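Local coordinates for protein hellethionin-D (Helleborus purpurascens, PDB 3SZS) that is a small plant defence toxin of the thionin family that seems to act on animal cells at the level of the cell membrane, at residues A[3-8]-A[29-34]. Sequence-based numbering, arbitrary orientation.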
loop_
_atom_site.group_PDB
_atom_site.type_symbol
_atom_site.label_atom_id
_atom_site.label_comp_id
_atom_site.label_asym_id
_atom_site.label_seq_id
_atom_site.Cartn_x
_atom_site.Cartn_y
_atom_site.Cartn_z
ATOM N N CYS A 3 1.220 -2.260 3.665
ATOM C CA CYS A 3 1.817 -1.439 4.713
ATOM C C CYS A 3 2.326 -0.128 4.119
ATOM O O CYS A 3 3.177 -0.151 3.226
ATOM C CB CYS A 3 2.983 -2.188 5.345
ATOM S SG CYS A 3 2.480 -3.649 6.246
ATOM N N CYS A 4 1.819 1.002 4.613
ATOM C CA CYS A 4 2.190 2.325 4.087
ATOM C C CYS A 4 2.813 3.222 5.154
ATOM O O CYS A 4 2.576 3.051 6.351
ATOM C CB CYS A 4 0.972 3.031 3.487
ATOM S SG CYS A 4 0.235 2.192 2.072
ATOM N N ARG A 5 3.588 4.200 4.694
ATOM C CA ARG A 5 4.401 5.039 5.576
ATOM C C ARG A 5 3.600 6.124 6.329
ATOM O O ARG A 5 4.002 6.543 7.410
ATOM C CB ARG A 5 5.563 5.655 4.778
ATOM C CG ARG A 5 5.134 6.748 3.813
ATOM C CD ARG A 5 5.883 6.730 2.472
ATOM N NE ARG A 5 5.174 7.572 1.499
ATOM C CZ ARG A 5 5.160 8.912 1.529
ATOM N NH1 ARG A 5 5.817 9.598 2.466
ATOM N NH2 ARG A 5 4.481 9.575 0.608
ATOM N N ASN A 6 2.487 6.575 5.750
ATOM C CA ASN A 6 1.590 7.542 6.394
ATOM C C ASN A 6 0.181 7.481 5.789
ATOM O O ASN A 6 -0.060 6.731 4.840
ATOM C CB ASN A 6 2.169 8.965 6.313
ATOM C CG ASN A 6 2.400 9.434 4.879
ATOM O OD1 ASN A 6 1.470 9.482 4.065
ATOM N ND2 ASN A 6 3.642 9.799 4.570
ATOM N N THR A 7 -0.736 8.271 6.340
ATOM C CA THR A 7 -2.145 8.233 5.940
ATOM C C THR A 7 -2.409 8.773 4.525
ATOM O O THR A 7 -3.299 8.277 3.839
ATOM C CB THR A 7 -3.031 8.969 6.957
ATOM O OG1 THR A 7 -2.421 10.215 7.313
ATOM C CG2 THR A 7 -3.199 8.128 8.210
ATOM N N LEU A 8 -1.641 9.775 4.093
ATOM C CA LEU A 8 -1.701 10.251 2.702
ATOM C C LEU A 8 -1.334 9.111 1.749
ATOM O O LEU A 8 -2.011 8.896 0.731
ATOM C CB LEU A 8 -0.777 11.463 2.477
ATOM C CG LEU A 8 -1.275 12.844 2.933
ATOM C CD1 LEU A 8 -0.116 13.835 3.074
ATOM C CD2 LEU A 8 -2.341 13.378 1.972
ATOM N N LEU A 29 3.517 3.237 -6.650
ATOM C CA LEU A 29 2.941 4.577 -6.834
ATOM C C LEU A 29 2.745 5.306 -5.507
ATOM O O LEU A 29 2.922 6.530 -5.430
ATOM C CB LEU A 29 1.621 4.501 -7.619
ATOM C CG LEU A 29 1.772 3.917 -9.034
ATOM C CD1 LEU A 29 0.434 3.833 -9.755
ATOM C CD2 LEU A 29 2.766 4.717 -9.857
ATOM N N CYS A 30 2.400 4.559 -4.460
ATOM C CA CYS A 30 2.055 5.165 -3.167
ATOM C C CYS A 30 3.141 5.040 -2.103
ATOM O O CYS A 30 2.908 5.368 -0.934
ATOM C CB CYS A 30 0.740 4.546 -2.673
ATOM S SG CYS A 30 -0.616 4.788 -3.856
ATOM N N ASP A 31 4.334 4.609 -2.506
ATOM C CA ASP A 31 5.413 4.319 -1.562
ATOM C C ASP A 31 4.888 3.390 -0.434
ATOM O O ASP A 31 4.893 3.754 0.738
ATOM C CB ASP A 31 6.005 5.633 -0.994
ATOM C CG ASP A 31 7.019 6.320 -1.939
ATOM O OD1 ASP A 31 7.394 5.751 -2.984
ATOM O OD2 ASP A 31 7.470 7.443 -1.608
ATOM N N CYS A 32 4.379 2.211 -0.807
ATOM C CA CYS A 32 3.958 1.193 0.186
ATOM C C CYS A 32 4.590 -0.166 -0.111
ATOM O O CYS A 32 5.155 -0.379 -1.191
ATOM C CB CYS A 32 2.430 1.040 0.242
ATOM S SG CYS A 32 1.519 2.577 0.524
ATOM N N ILE A 33 4.472 -1.082 0.855
ATOM C CA ILE A 33 5.087 -2.411 0.776
ATOM C C ILE A 33 4.109 -3.512 1.188
ATOM O O ILE A 33 3.056 -3.234 1.763
ATOM C CB ILE A 33 6.371 -2.505 1.654
ATOM C CG1 ILE A 33 6.062 -2.250 3.143
ATOM C CG2 ILE A 33 7.420 -1.524 1.150
ATOM C CD1 ILE A 33 7.281 -2.349 4.061
ATOM N N HIS A 34 4.472 -4.759 0.892
ATOM C CA HIS A 34 3.641 -5.915 1.214
ATOM C C HIS A 34 4.421 -6.951 1.987
ATOM O O HIS A 34 5.512 -7.349 1.567
ATOM C CB HIS A 34 3.073 -6.548 -0.051
ATOM C CG HIS A 34 2.061 -5.689 -0.730
ATOM N ND1 HIS A 34 2.393 -4.801 -1.731
ATOM C CD2 HIS A 34 0.729 -5.548 -0.523
ATOM C CE1 HIS A 34 1.305 -4.154 -2.113
ATOM N NE2 HIS A 34 0.283 -4.591 -1.398
#
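With each SG anti to its own carbonyl carbon (chi1 -63° in Cys4, -54° in Cys32), the two cysteines lean their sulfurs toward one another and close a disulfide, SG to SG 2.0 Å. It staples together the small antiparallel sheet of the thionin fold, made of strands 2-4 and 32-34, on the face turned to helix 7-18, where Tyr13 touches both cysteines. Cysteine suits these positions because a covalent link keeps so small a protein compact. One residue along, Cys3 and Ile33 form a hydrogen-bonded pair. Ile33 N gives a nearly straight bond to Cys3 O, 2.9 Å long. The return bond from Cys3 N to Ile33 O, 2.8 Å, is more bent. On the other face of the sheet, Ile33 CG1 lies 3.8 Å from Cys3 CB; the branched isoleucine favours an extended backbone, and Cys3 leads on to its disulfide with Cys40. Beyond the strands, the bent chain of Arg5 reaches back across Asp31; its CD methylene packs against Asp31 CB while its charged end stays at the surface. The guanidinium and carboxylate planes stand 72° apart. Asp31 OD2 lies over one face of the guanidinium, well out of its plane, so no N-H points at it and the long salt bridge, Arg5 NE to Asp31 OD2 3.9 Å, is one of charges only. That same NE sits 3.3 Å from Asp31 CB.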